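Local coordinates for protein probable FAD-dependent oxidoreductase PA4991 (PDB 5EZ7) that binds one FAD per subunit and probably works as an oxidoreductase of the DAO family on a substrate not yet identified, at residues V202-G207 with A212-L217; I10-G15 with W21-L26; S267-G272 with R294-L299; L150-F155 with Y243-G248. One frame throughout, in Å; residues are numbered along the deposited sequence.

Contact 1: V202-G207 with A212-L217; sequences VVLSAG and ALLREL. With FAD (flavin-adenine dinucleotide), chain B.
Leu-204 at the strand end and Ala-206 in the turn after it meet three leucines of helix 210-216 and its exit, in a contact made wholly of methyl and methylene groups. One branch of Leu-204 does the touching: with CG anti to the carbonyl carbon (chi1 -51°), its CD1 is carried out to the helix, where it lies 3.8 Å from Leu-214 CD2. The two side chains cross obliquely. Leu-217, just past the helix, approaches differently, its CD1 meeting Leu-204 CD1 tip to tip at 4.1 Å. The same methyl also rests on the base of a third leucine, since Leu-213 CB is 4.1 Å from Leu-204 CD1. Leu-213 sends its own CD1 the other way along the strand, to 3.6 Å from Ala-206 CB.

Strand 201-204 runs parallel to its neighbours in the Rossmann-type sheet of the FAD-binding domain, and helix 210-216 packs on it. The turn between them reaches the cofactor, and the Leu-213 side chain borders the adenine: Leu-213 CG stands 3.8 Å from FAD N6A, and Ala-206 O comes within 3.2 Å of FAD C8A. Gly-207 (phi 62°) passes beside the cofactor, its N 3.6 Å from FAD C5B. Ser-205 turns from the helix; chi1 of 55° sets its OG where it bonds the carbonyl oxygens of Val-13 and Gly-14. Asn-210 OD1 accepts the Ala-206 amide, so the first turn of the helix is fastened to the turn by a polar bond beside the leucine cluster.

Contact 2: I10-G15 with W21-L26; sequences ILIVGG and WLNARL. With FAD (flavin-adenine dinucleotide), chain B.
Strand 10-13 and helix 21-26 run nearly antiparallel, their N-to-C directions 164° apart and the axes of the short segments 9.8 Å from each other at closest approach, a spacing that leaves room for one layer of interlocking side chains. Ile-12 fills the middle of that layer. Its CG1 is anti to the carbonyl carbon (chi1 -44°), and the second torsion of -56° bends CD1 so that it lies 3.7 Å from Leu-22 CD2, the two side chains meeting at a slant. The same CD1 is a looser neighbour of Leu-26 CD1, at 4.3 Å. One turn along the helix from Leu-22, Leu-26 mainly serves Ile-10: its CD1 sits 3.9 Å from Ile-10 CG2 and 4.0 Å from Ile-10 CB, and the side chains cross at about a right angle. Asn-23 flanks Ile-12, while its amide is engaged by Thr-33 OG1 and Ser-171 OG.

At the strand's end Gly-14 CA approaches FAD O4B to 3.3 Å. Gly-14 is consistent with the first glycine of a Gly-x-Gly-x-x-Gly turn, with Gly-16 and Gly-19; strand 33-37 completes the beta-alpha-beta unit. Val-203 of strand 201-204 packs beside Ile-10, Ile-12 and Leu-22, and helix 350-364 borders helix 17-28 through Val-357 on Leu-22 and Leu-361 on Leu-26.

Contact 3: S267-G272 with R294-L299; sequences SVWYLG and RELAKL
The indole of Trp-269 receives Leu-296 at its edge: Leu-296 CD1 lies near the ring plane, 4.1 Å from Trp-269 CE3 on the six-membered side. No atom of segment 294-299 is stacked over either face. The two side chains pass alongside, pointing opposite ways, and the indole NE1 is bonded to the carbonyl oxygen of Lys-240, which restrains the rotation of the ring. Its first torsion of -83° puts CG anti to the carbonyl carbon, and chi2 of -15° then turns the CE3 side of the ring to the helix.

Leu-271, two residues along and therefore on the same side of the strand, meets the same methyl. Its CD1 comes within 4.1 Å of Leu-296 CD1, and here the approach is tip to tip. One methyl of the helix is thus shared between an aromatic edge and an aliphatic end. The nearest alpha carbons, Leu-271 CA and Leu-296 CA, remain 10.1 Å apart, so only long side chains bridge the gap and the interface is narrow, 127 Å² in all.

The arrangement is a helix, 285-299, lying against one side of the large mixed sheet distinct from the Rossmann-type core. Strand 267-272 is an inner strand there, between 255-261 and 224-236. Tyr-270, pointing the other way along the strand alternation, touches FAD and bonds Lys-48 O through its hydroxyl, whereas Leu-239, Leu-300 and Ile-303 also touch Trp-269. Near the helix end, Glu-295 makes a salt bridge with Arg-254.

Contact 4: L150-F155 with Y243-G248; sequences LTEIVF and YAHCLG
Val-154 meets Tyr-243 with every atom beyond its alpha carbon. Starting at the branch point, Val-154 CB lies 4.1 Å from Tyr-243 CD2. Of the two methyls, CG1 is anti to the backbone N (chi1 -174°) and comes closest, 3.9 Å from Tyr-243 CD2, while also neighbouring CE2 of that ring. The other methyl, CG2, sits 4.0 Å from Tyr-243 CD2 and reaches back to the tyrosine's CB at 4.2 Å. Both methyls of the valine therefore gather round Tyr-243 CD2. Beyond the ring, Tyr-243 OH makes a weak bond to Thr-259 O.

A second, polar approach lies beside it. Glu-152 extends fully beyond CG, which brings its OE2 to 4.1 Å from His-245 NE2, with the carboxylate and imidazole planes 85° apart. Glu-152 OE1 accepts the amide of Gly-55, and His-245 ND1 is bonded to Thr-256 OG1. The contact thereby joins the small sheet containing strand 153-155 to strand 244-246 of the large sheet, with His-101 packed edge-to-face on the imidazole.

The separation of Glu-152 OE2 and His-245 NE2 is too long for a hydrogen bond, and OE2 is buried with no partner in the model. Any attraction here would be electrostatic across that gap, and would probably be appreciable only with the imidazole protonated, a charge that the structure leaves undetermined.

In the fold
Contacts 1 and 2 adjoin, with centres 13 Å apart: their strands are neighbours in the six-stranded sheet, Val-203 O lies 2.8 Å from Val-13 N in a probable hydrogen bond, and both touch FAD on its adenosine side. Contacts 3 and 4 lie across the chain's centre from these, their centres 14 Å apart; strands 267-272 and 244-246 both belong to the eight-stranded sheet, and Leu-299 CD1 packs on Cys-246 SG at 3.8 Å. Tyr-270 of contact 3 touches the cofactor, and the His-245 side chain of contact 4 is about 7 Å from it. FAD runs between the two regions, its adenine toward contacts 1 and 2 and its flavin toward contacts 3 and 4.

Contact 1: V202-G207 with A212-L217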
# COMPACT_ATOMS: atom_id res chain seq x y z
N VAL A 202 11.61 9.26 -15.60
CA VAL A 202 10.72 9.81 -14.57
C VAL A 202 9.58 8.79 -14.39
O VAL A 202 8.91 8.40 -15.38
CB VAL A 202 10.12 11.20 -14.93
CG1 VAL A 202 9.17 11.71 -13.83
CG2 VAL A 202 11.22 12.22 -15.16
N VAL A 203 9.40 8.34 -13.15
CA VAL A 203 8.34 7.43 -12.79
C VAL A 203 7.30 8.09 -11.89
O VAL A 203 7.62 8.63 -10.81
CB VAL A 203 8.89 6.21 -12.05
CG1 VAL A 203 7.76 5.19 -11.82
CG2 VAL A 203 10.04 5.58 -12.82
N LEU A 204 6.04 7.98 -12.31
CA LEU A 204 4.88 8.47 -11.52
C LEU A 204 4.21 7.33 -10.77
O LEU A 204 3.47 6.51 -11.37
CB LEU A 204 3.86 9.16 -12.41
CG LEU A 204 4.37 10.23 -13.33
CD1 LEU A 204 3.20 10.86 -14.05
CD2 LEU A 204 5.13 11.27 -12.55
N SER A 205 4.51 7.25 -9.47
CA SER A 205 3.89 6.31 -8.53
C SER A 205 3.13 7.11 -7.45
O SER A 205 3.28 6.88 -6.25
CB SER A 205 4.96 5.41 -7.90
OG SER A 205 5.95 6.20 -7.30
N ALA A 206 2.31 8.05 -7.90
CA ALA A 206 1.70 9.03 -7.03
C ALA A 206 0.25 8.71 -6.66
O ALA A 206 -0.43 9.53 -6.10
CB ALA A 206 1.80 10.42 -7.64
N GLY A 207 -0.19 7.48 -6.88
CA GLY A 207 -1.49 7.02 -6.50
C GLY A 207 -2.54 7.80 -7.21
O GLY A 207 -2.49 7.97 -8.42
N ALA A 212 -3.65 14.23 -12.02
CA ALA A 212 -3.22 15.65 -12.14
C ALA A 212 -1.76 15.84 -12.59
O ALA A 212 -1.44 16.79 -13.29
CB ALA A 212 -3.44 16.38 -10.80
N LEU A 213 -0.87 14.95 -12.18
CA LEU A 213 0.49 14.94 -12.74
C LEU A 213 0.51 14.66 -14.26
O LEU A 213 1.28 15.29 -15.00
CB LEU A 213 1.38 13.95 -12.04
CG LEU A 213 1.80 14.37 -10.63
CD1 LEU A 213 2.30 13.15 -9.86
CD2 LEU A 213 2.86 15.44 -10.71
N LEU A 214 -0.29 13.69 -14.70
CA LEU A 214 -0.42 13.46 -16.13
C LEU A 214 -0.92 14.71 -16.84
O LEU A 214 -0.35 15.09 -17.84
CB LEU A 214 -1.26 12.23 -16.44
CG LEU A 214 -0.60 10.91 -16.03
CD1 LEU A 214 -1.63 9.81 -16.12
CD2 LEU A 214 0.61 10.55 -16.87
N ARG A 215 -1.93 15.38 -16.28
CA ARG A 215 -2.45 16.62 -16.92
C ARG A 215 -1.40 17.70 -16.99
O ARG A 215 -1.28 18.37 -18.01
CB ARG A 215 -3.70 17.16 -16.24
CG ARG A 215 -4.99 16.73 -16.93
CD ARG A 215 -6.21 16.97 -16.04
NE ARG A 215 -7.12 15.81 -16.03
CZ ARG A 215 -7.89 15.42 -15.01
NH1 ARG A 215 -7.88 16.03 -13.81
NH2 ARG A 215 -8.69 14.36 -15.17
N GLU A 216 -0.64 17.86 -15.91
CA GLU A 216 0.54 18.74 -15.86
C GLU A 216 1.58 18.52 -16.99
O GLU A 216 2.21 19.46 -17.46
CB GLU A 216 1.23 18.64 -14.49
CG GLU A 216 0.84 19.74 -13.51
CD GLU A 216 1.04 21.13 -14.11
OE1 GLU A 216 -0.00 21.77 -14.43
OE2 GLU A 216 2.22 21.56 -14.31
N LEU A 217 1.75 17.27 -17.40
CA LEU A 217 2.57 16.91 -18.55
C LEU A 217 1.81 16.97 -19.89
O LEU A 217 2.34 16.54 -20.90
CB LEU A 217 3.11 15.51 -18.34
CG LEU A 217 4.00 15.44 -17.09
CD1 LEU A 217 4.01 14.06 -16.47
CD2 LEU A 217 5.40 15.84 -17.48
PA FAD B . -0.32 5.68 -2.37
O1A FAD B . -0.06 4.90 -1.12
O2A FAD B . -1.61 6.43 -2.55
O5B FAD B . 0.91 6.67 -2.53
C5B FAD B . 0.91 7.73 -3.47
C4B FAD B . 1.82 8.79 -2.89
O4B FAD B . 2.03 9.82 -3.87
C3B FAD B . 1.22 9.43 -1.63
O3B FAD B . 2.12 9.33 -0.53
C2B FAD B . 0.99 10.87 -2.05
O2B FAD B . 1.14 11.83 -1.01
C1B FAD B . 2.00 11.06 -3.19
N9A FAD B . 1.61 12.10 -4.14
C8A FAD B . 0.38 12.30 -4.66
N7A FAD B . 0.40 13.35 -5.50
C5A FAD B . 1.65 13.83 -5.53
C6A FAD B . 2.32 14.95 -6.21
N6A FAD B . 1.61 15.72 -7.04
N1A FAD B . 3.64 15.13 -5.99
C2A FAD B . 4.32 14.33 -5.15
N3A FAD B . 3.77 13.30 -4.49
C4A FAD B . 2.45 13.01 -4.63
N1 FAD B . -3.65 -3.98 -0.78
C2 FAD B . -3.22 -5.17 -0.31
O2 FAD B . -2.39 -5.82 -0.99
N3 FAD B . -3.65 -5.69 0.85
C4 FAD B . -4.54 -5.06 1.62
O4 FAD B . -4.92 -5.55 2.70
C4X FAD B . -5.05 -3.76 1.18
N5 FAD B . -5.95 -3.08 1.92
C5X FAD B . -6.40 -1.88 1.52
C6 FAD B . -7.32 -1.20 2.32
C7 FAD B . -7.80 0.03 1.94
C7M FAD B . -8.78 0.75 2.83
C8 FAD B . -7.33 0.65 0.68
C8M FAD B . -7.81 2.01 0.21
C9 FAD B . -6.43 -0.03 -0.12
C9A FAD B . -5.93 -1.28 0.24
N10 FAD B . -5.00 -2.00 -0.55
C10 FAD B . -4.53 -3.24 -0.10
C1' FAD B . -4.48 -1.47 -1.80
C2' FAD B . -3.24 -0.64 -1.48
O2' FAD B . -3.45 0.20 -0.33
C3' FAD B . -2.81 0.19 -2.68
O3' FAD B . -2.86 -0.64 -3.85
C4' FAD B . -1.40 0.72 -2.49
O4' FAD B . -1.15 1.13 -1.14
C5' FAD B . -1.13 1.92 -3.39
O5' FAD B . 0.25 2.28 -3.29
P FAD B . 0.77 3.58 -4.06
O1P FAD B . 2.15 3.91 -3.56
O2P FAD B . 0.53 3.33 -5.51
O3P FAD B . -0.31 4.69 -3.64

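Contact 2: I10-G15 with W21-L26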
# COMPACT_ATOMS: atom_id res chain seq x y z
N ILE A 10 17.04 7.80 -11.98
CA ILE A 10 15.56 7.69 -11.97
C ILE A 10 14.99 8.62 -10.92
O ILE A 10 15.46 8.64 -9.77
CB ILE A 10 15.05 6.22 -11.85
CG1 ILE A 10 15.42 5.44 -13.12
CG2 ILE A 10 13.53 6.15 -11.82
CD1 ILE A 10 16.68 4.69 -12.92
N LEU A 11 14.05 9.44 -11.35
CA LEU A 11 13.33 10.38 -10.51
C LEU A 11 11.91 9.82 -10.28
O LEU A 11 11.19 9.62 -11.24
CB LEU A 11 13.28 11.69 -11.26
CG LEU A 11 12.49 12.88 -10.76
CD1 LEU A 11 12.77 13.24 -9.31
CD2 LEU A 11 12.79 14.05 -11.73
N ILE A 12 11.54 9.48 -9.04
CA ILE A 12 10.25 8.87 -8.71
C ILE A 12 9.36 9.97 -8.06
O ILE A 12 9.86 10.74 -7.24
CB ILE A 12 10.41 7.74 -7.65
CG1 ILE A 12 11.57 6.80 -7.91
CG2 ILE A 12 9.14 6.89 -7.48
CD1 ILE A 12 11.54 6.15 -9.21
N VAL A 13 8.08 10.05 -8.44
CA VAL A 13 7.14 11.01 -7.84
C VAL A 13 6.09 10.19 -7.10
O VAL A 13 5.35 9.41 -7.70
CB VAL A 13 6.48 11.95 -8.87
CG1 VAL A 13 5.51 12.94 -8.20
CG2 VAL A 13 7.53 12.72 -9.65
N GLY A 14 6.09 10.34 -5.78
CA GLY A 14 5.17 9.65 -4.93
C GLY A 14 5.82 8.62 -4.06
O GLY A 14 6.33 7.65 -4.57
N GLY A 15 5.77 8.83 -2.74
CA GLY A 15 6.33 7.94 -1.72
C GLY A 15 5.29 7.16 -0.91
O GLY A 15 5.28 7.18 0.31
N TRP A 21 9.16 1.13 -2.68
CA TRP A 21 9.64 -0.21 -2.91
C TRP A 21 10.51 -0.14 -4.11
O TRP A 21 11.63 -0.57 -4.06
CB TRP A 21 8.51 -1.22 -3.12
CG TRP A 21 9.00 -2.62 -3.21
CD1 TRP A 21 9.65 -3.18 -4.25
CD2 TRP A 21 8.90 -3.63 -2.20
NE1 TRP A 21 9.98 -4.48 -3.95
CE2 TRP A 21 9.50 -4.79 -2.71
CE3 TRP A 21 8.36 -3.67 -0.91
CZ2 TRP A 21 9.59 -5.97 -1.98
CZ3 TRP A 21 8.44 -4.85 -0.19
CH2 TRP A 21 9.04 -5.99 -0.73
N LEU A 22 10.00 0.45 -5.18
CA LEU A 22 10.79 0.65 -6.41
C LEU A 22 12.06 1.39 -6.11
O LEU A 22 13.12 1.04 -6.62
CB LEU A 22 10.01 1.45 -7.44
CG LEU A 22 10.76 1.95 -8.70
CD1 LEU A 22 11.22 0.76 -9.55
CD2 LEU A 22 9.88 2.91 -9.51
N ASN A 23 11.97 2.45 -5.33
CA ASN A 23 13.18 3.21 -5.00
C ASN A 23 14.22 2.30 -4.35
O ASN A 23 15.39 2.36 -4.67
CB ASN A 23 12.83 4.38 -4.09
CG ASN A 23 13.98 5.37 -3.91
OD1 ASN A 23 14.60 5.79 -4.89
ND2 ASN A 23 14.23 5.79 -2.68
N ALA A 24 13.78 1.46 -3.43
CA ALA A 24 14.70 0.62 -2.72
C ALA A 24 15.37 -0.42 -3.65
O ALA A 24 16.56 -0.66 -3.55
CB ALA A 24 13.97 -0.06 -1.58
N ARG A 25 14.59 -1.03 -4.53
CA ARG A 25 15.11 -1.92 -5.56
C ARG A 25 16.17 -1.26 -6.47
O ARG A 25 17.24 -1.86 -6.74
CB ARG A 25 13.94 -2.44 -6.41
CG ARG A 25 13.10 -3.51 -5.70
CD ARG A 25 13.66 -4.94 -5.84
NE ARG A 25 13.59 -5.32 -7.25
CZ ARG A 25 12.48 -5.71 -7.90
NH1 ARG A 25 11.29 -5.90 -7.29
NH2 ARG A 25 12.56 -5.95 -9.20
N LEU A 26 15.88 -0.04 -6.94
CA LEU A 26 16.76 0.66 -7.86
C LEU A 26 18.11 1.00 -7.23
O LEU A 26 19.18 0.69 -7.82
CB LEU A 26 16.08 1.90 -8.42
CG LEU A 26 14.96 1.62 -9.42
CD1 LEU A 26 14.25 2.88 -9.84
CD2 LEU A 26 15.41 0.87 -10.68
PA FAD B . -0.32 5.68 -2.37
O1A FAD B . -0.06 4.90 -1.12
O2A FAD B . -1.61 6.43 -2.55
O5B FAD B . 0.91 6.67 -2.53
C5B FAD B . 0.91 7.73 -3.47
C4B FAD B . 1.82 8.79 -2.89
O4B FAD B . 2.03 9.82 -3.87
C3B FAD B . 1.22 9.43 -1.63
O3B FAD B . 2.12 9.33 -0.53
C2B FAD B . 0.99 10.87 -2.05
O2B FAD B . 1.14 11.83 -1.01
C1B FAD B . 2.00 11.06 -3.19
N9A FAD B . 1.61 12.10 -4.14
C8A FAD B . 0.38 12.30 -4.66
N7A FAD B . 0.40 13.35 -5.50
C5A FAD B . 1.65 13.83 -5.53
C6A FAD B . 2.32 14.95 -6.21
N6A FAD B . 1.61 15.72 -7.04
N1A FAD B . 3.64 15.13 -5.99
C2A FAD B . 4.32 14.33 -5.15
N3A FAD B . 3.77 13.30 -4.49
C4A FAD B . 2.45 13.01 -4.63
N1 FAD B . -3.65 -3.98 -0.78
C2 FAD B . -3.22 -5.17 -0.31
O2 FAD B . -2.39 -5.82 -0.99
N3 FAD B . -3.65 -5.69 0.85
C4 FAD B . -4.54 -5.06 1.62
O4 FAD B . -4.92 -5.55 2.70
C4X FAD B . -5.05 -3.76 1.18
N5 FAD B . -5.95 -3.08 1.92
C5X FAD B . -6.40 -1.88 1.52
C6 FAD B . -7.32 -1.20 2.32
C7 FAD B . -7.80 0.03 1.94
C7M FAD B . -8.78 0.75 2.83
C8 FAD B . -7.33 0.65 0.68
C8M FAD B . -7.81 2.01 0.21
C9 FAD B . -6.43 -0.03 -0.12
C9A FAD B . -5.93 -1.28 0.24
N10 FAD B . -5.00 -2.00 -0.55
C10 FAD B . -4.53 -3.24 -0.10
C1' FAD B . -4.48 -1.47 -1.80
C2' FAD B . -3.24 -0.64 -1.48
O2' FAD B . -3.45 0.20 -0.33
C3' FAD B . -2.81 0.19 -2.68
O3' FAD B . -2.86 -0.64 -3.85
C4' FAD B . -1.40 0.72 -2.49
O4' FAD B . -1.15 1.13 -1.14
C5' FAD B . -1.13 1.92 -3.39
O5' FAD B . 0.25 2.28 -3.29
P FAD B . 0.77 3.58 -4.06
O1P FAD B . 2.15 3.91 -3.56
O2P FAD B . 0.53 3.33 -5.51
O3P FAD B . -0.31 4.69 -3.64

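Contact 3: S267-G272 with R294-L299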
# COMPACT_ATOMS: atom_id res chain seq x y z
N SER A 267 -6.20 -1.87 21.31
CA SER A 267 -6.15 -2.35 19.94
C SER A 267 -7.25 -1.75 19.17
O SER A 267 -8.21 -1.25 19.73
CB SER A 267 -6.39 -3.84 19.86
OG SER A 267 -5.54 -4.49 20.74
N VAL A 268 -7.12 -1.86 17.86
CA VAL A 268 -8.16 -1.43 16.97
C VAL A 268 -8.40 -2.55 15.98
O VAL A 268 -7.46 -3.11 15.42
CB VAL A 268 -7.79 -0.13 16.21
CG1 VAL A 268 -8.87 0.27 15.23
CG2 VAL A 268 -7.53 1.01 17.20
N TRP A 269 -9.68 -2.88 15.79
CA TRP A 269 -10.11 -3.76 14.72
C TRP A 269 -10.51 -2.89 13.55
O TRP A 269 -11.40 -2.06 13.68
CB TRP A 269 -11.36 -4.58 15.12
CG TRP A 269 -11.12 -5.81 15.91
CD1 TRP A 269 -9.94 -6.47 16.09
CD2 TRP A 269 -12.12 -6.59 16.59
NE1 TRP A 269 -10.13 -7.59 16.85
CE2 TRP A 269 -11.47 -7.69 17.17
CE3 TRP A 269 -13.51 -6.46 16.77
CZ2 TRP A 269 -12.16 -8.67 17.93
CZ3 TRP A 269 -14.20 -7.42 17.52
CH2 TRP A 269 -13.52 -8.51 18.09
N TYR A 270 -9.89 -3.14 12.42
CA TYR A 270 -10.09 -2.40 11.20
C TYR A 270 -10.90 -3.30 10.26
O TYR A 270 -10.47 -4.43 9.97
CB TYR A 270 -8.71 -2.08 10.63
CG TYR A 270 -8.63 -1.07 9.53
CD1 TYR A 270 -9.53 -0.03 9.42
CD2 TYR A 270 -7.58 -1.13 8.61
CE1 TYR A 270 -9.42 0.90 8.38
CE2 TYR A 270 -7.47 -0.20 7.59
CZ TYR A 270 -8.40 0.81 7.47
OH TYR A 270 -8.29 1.75 6.45
N LEU A 271 -12.05 -2.81 9.81
CA LEU A 271 -12.97 -3.60 9.04
C LEU A 271 -13.09 -3.14 7.60
O LEU A 271 -13.64 -2.06 7.34
CB LEU A 271 -14.37 -3.57 9.66
CG LEU A 271 -14.60 -3.75 11.16
CD1 LEU A 271 -16.10 -3.73 11.43
CD2 LEU A 271 -14.01 -5.03 11.72
N GLY A 272 -12.67 -4.01 6.68
CA GLY A 272 -12.94 -3.87 5.24
C GLY A 272 -13.83 -4.97 4.74
O GLY A 272 -14.67 -5.50 5.50
N ARG A 294 -24.02 -4.51 14.42
CA ARG A 294 -24.82 -5.68 14.17
C ARG A 294 -23.95 -6.85 13.76
O ARG A 294 -24.06 -7.94 14.31
CB ARG A 294 -25.91 -5.42 13.11
CG ARG A 294 -27.13 -4.67 13.65
CD ARG A 294 -28.28 -4.68 12.63
NE ARG A 294 -27.92 -3.98 11.38
CZ ARG A 294 -27.98 -2.65 11.21
NH1 ARG A 294 -27.60 -2.11 10.04
NH2 ARG A 294 -28.41 -1.86 12.20
N GLU A 295 -23.04 -6.61 12.82
CA GLU A 295 -22.28 -7.72 12.26
C GLU A 295 -21.25 -8.33 13.23
O GLU A 295 -21.11 -9.55 13.31
CB GLU A 295 -21.69 -7.31 10.92
CG GLU A 295 -22.77 -7.21 9.83
CD GLU A 295 -22.93 -8.51 9.07
OE1 GLU A 295 -22.07 -8.77 8.17
OE2 GLU A 295 -23.90 -9.27 9.38
N LEU A 296 -20.59 -7.50 14.03
CA LEU A 296 -19.74 -8.02 15.10
C LEU A 296 -20.49 -8.75 16.23
O LEU A 296 -19.99 -9.74 16.72
CB LEU A 296 -18.83 -6.95 15.66
CG LEU A 296 -17.80 -6.51 14.62
CD1 LEU A 296 -17.07 -5.26 15.12
CD2 LEU A 296 -16.84 -7.63 14.25
N ALA A 297 -21.67 -8.28 16.62
CA ALA A 297 -22.55 -9.00 17.57
C ALA A 297 -22.90 -10.40 17.08
O ALA A 297 -22.99 -11.34 17.89
CB ALA A 297 -23.83 -8.21 17.83
N LYS A 298 -23.08 -10.57 15.76
CA LYS A 298 -23.35 -11.89 15.20
C LYS A 298 -22.14 -12.79 15.11
O LYS A 298 -22.24 -13.98 15.40
CB LYS A 298 -23.94 -11.81 13.80
CG LYS A 298 -25.31 -11.21 13.76
CD LYS A 298 -26.12 -11.74 12.59
CE LYS A 298 -27.02 -10.65 12.02
NZ LYS A 298 -27.78 -11.21 10.87
N LEU A 299 -21.03 -12.24 14.65
CA LEU A 299 -19.88 -13.02 14.30
C LEU A 299 -18.95 -13.29 15.47
O LEU A 299 -18.31 -14.33 15.49
CB LEU A 299 -19.10 -12.31 13.16
CG LEU A 299 -19.91 -12.10 11.87
CD1 LEU A 299 -19.05 -11.40 10.81
CD2 LEU A 299 -20.49 -13.38 11.29

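Contact 4: L150-F155 with Y243-G248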
# COMPACT_ATOMS: atom_id res chain seq x y z
N LEU A 150 -3.83 -19.30 6.08
CA LEU A 150 -3.23 -19.09 4.75
C LEU A 150 -1.76 -18.75 4.88
O LEU A 150 -1.29 -18.39 5.97
CB LEU A 150 -3.94 -17.97 4.00
CG LEU A 150 -5.46 -18.13 3.86
CD1 LEU A 150 -6.11 -16.83 3.40
CD2 LEU A 150 -5.81 -19.26 2.90
N THR A 151 -1.06 -18.85 3.76
CA THR A 151 0.34 -18.43 3.63
C THR A 151 0.47 -16.92 3.60
O THR A 151 1.55 -16.40 3.77
CB THR A 151 1.02 -18.95 2.33
OG1 THR A 151 0.32 -18.44 1.17
CG2 THR A 151 1.06 -20.50 2.31
N GLU A 152 -0.63 -16.24 3.32
CA GLU A 152 -0.70 -14.79 3.35
C GLU A 152 -0.22 -14.23 4.70
O GLU A 152 -0.34 -14.87 5.72
CB GLU A 152 -2.13 -14.33 3.04
CG GLU A 152 -2.67 -14.76 1.67
CD GLU A 152 -4.05 -14.14 1.34
OE1 GLU A 152 -4.54 -14.38 0.19
OE2 GLU A 152 -4.62 -13.40 2.20
N ILE A 153 0.34 -13.02 4.68
CA ILE A 153 1.04 -12.42 5.81
C ILE A 153 0.38 -11.10 6.05
O ILE A 153 -0.12 -10.49 5.08
CB ILE A 153 2.49 -11.99 5.46
CG1 ILE A 153 3.25 -13.01 4.65
CG2 ILE A 153 3.29 -11.69 6.72
CD1 ILE A 153 4.43 -12.38 3.92
N VAL A 154 0.45 -10.61 7.29
CA VAL A 154 0.00 -9.24 7.59
C VAL A 154 1.08 -8.38 8.21
O VAL A 154 1.56 -8.68 9.29
CB VAL A 154 -1.21 -9.22 8.52
CG1 VAL A 154 -1.72 -7.79 8.69
CG2 VAL A 154 -2.28 -10.16 7.99
N PHE A 155 1.40 -7.28 7.52
CA PHE A 155 2.52 -6.41 7.83
C PHE A 155 2.02 -5.26 8.66
O PHE A 155 0.92 -4.82 8.44
CB PHE A 155 3.18 -5.85 6.54
CG PHE A 155 4.36 -6.63 6.05
CD1 PHE A 155 4.19 -7.85 5.42
CD2 PHE A 155 5.66 -6.16 6.21
CE1 PHE A 155 5.28 -8.61 4.97
CE2 PHE A 155 6.75 -6.92 5.77
CZ PHE A 155 6.56 -8.15 5.17
N TYR A 243 -7.12 -11.69 12.28
CA TYR A 243 -6.76 -11.32 10.89
C TYR A 243 -7.49 -12.30 9.98
O TYR A 243 -7.06 -13.45 9.86
CB TYR A 243 -5.23 -11.39 10.70
CG TYR A 243 -4.51 -10.53 11.71
CD1 TYR A 243 -4.20 -11.01 12.99
CD2 TYR A 243 -4.17 -9.23 11.41
CE1 TYR A 243 -3.56 -10.19 13.91
CE2 TYR A 243 -3.54 -8.41 12.33
CZ TYR A 243 -3.25 -8.89 13.57
OH TYR A 243 -2.63 -8.02 14.45
N ALA A 244 -8.61 -11.89 9.37
CA ALA A 244 -9.45 -12.86 8.70
C ALA A 244 -10.42 -12.28 7.68
O ALA A 244 -10.90 -11.18 7.84
CB ALA A 244 -10.22 -13.67 9.75
N HIS A 245 -10.69 -13.05 6.63
CA HIS A 245 -11.83 -12.81 5.74
C HIS A 245 -13.00 -13.66 6.25
O HIS A 245 -12.84 -14.87 6.35
CB HIS A 245 -11.52 -13.26 4.32
CG HIS A 245 -10.33 -12.61 3.70
ND1 HIS A 245 -10.20 -11.24 3.55
CD2 HIS A 245 -9.25 -13.15 3.09
CE1 HIS A 245 -9.07 -10.97 2.93
NE2 HIS A 245 -8.47 -12.11 2.65
N CYS A 246 -14.15 -13.05 6.57
CA CYS A 246 -15.38 -13.80 6.90
C CYS A 246 -16.12 -14.05 5.61
O CYS A 246 -16.52 -13.12 4.93
CB CYS A 246 -16.33 -13.10 7.90
SG CYS A 246 -17.93 -13.96 8.17
N LEU A 247 -16.28 -15.32 5.27
CA LEU A 247 -17.12 -15.70 4.16
C LEU A 247 -18.47 -16.14 4.68
O LEU A 247 -18.58 -16.89 5.67
CB LEU A 247 -16.49 -16.85 3.39
CG LEU A 247 -15.04 -16.61 2.99
CD1 LEU A 247 -14.35 -17.92 2.64
CD2 LEU A 247 -14.97 -15.61 1.83
N GLY A 248 -19.51 -15.63 4.02
CA GLY A 248 -20.79 -16.31 3.98
C GLY A 248 -20.77 -17.04 2.65
O GLY A 248 -19.76 -17.65 2.27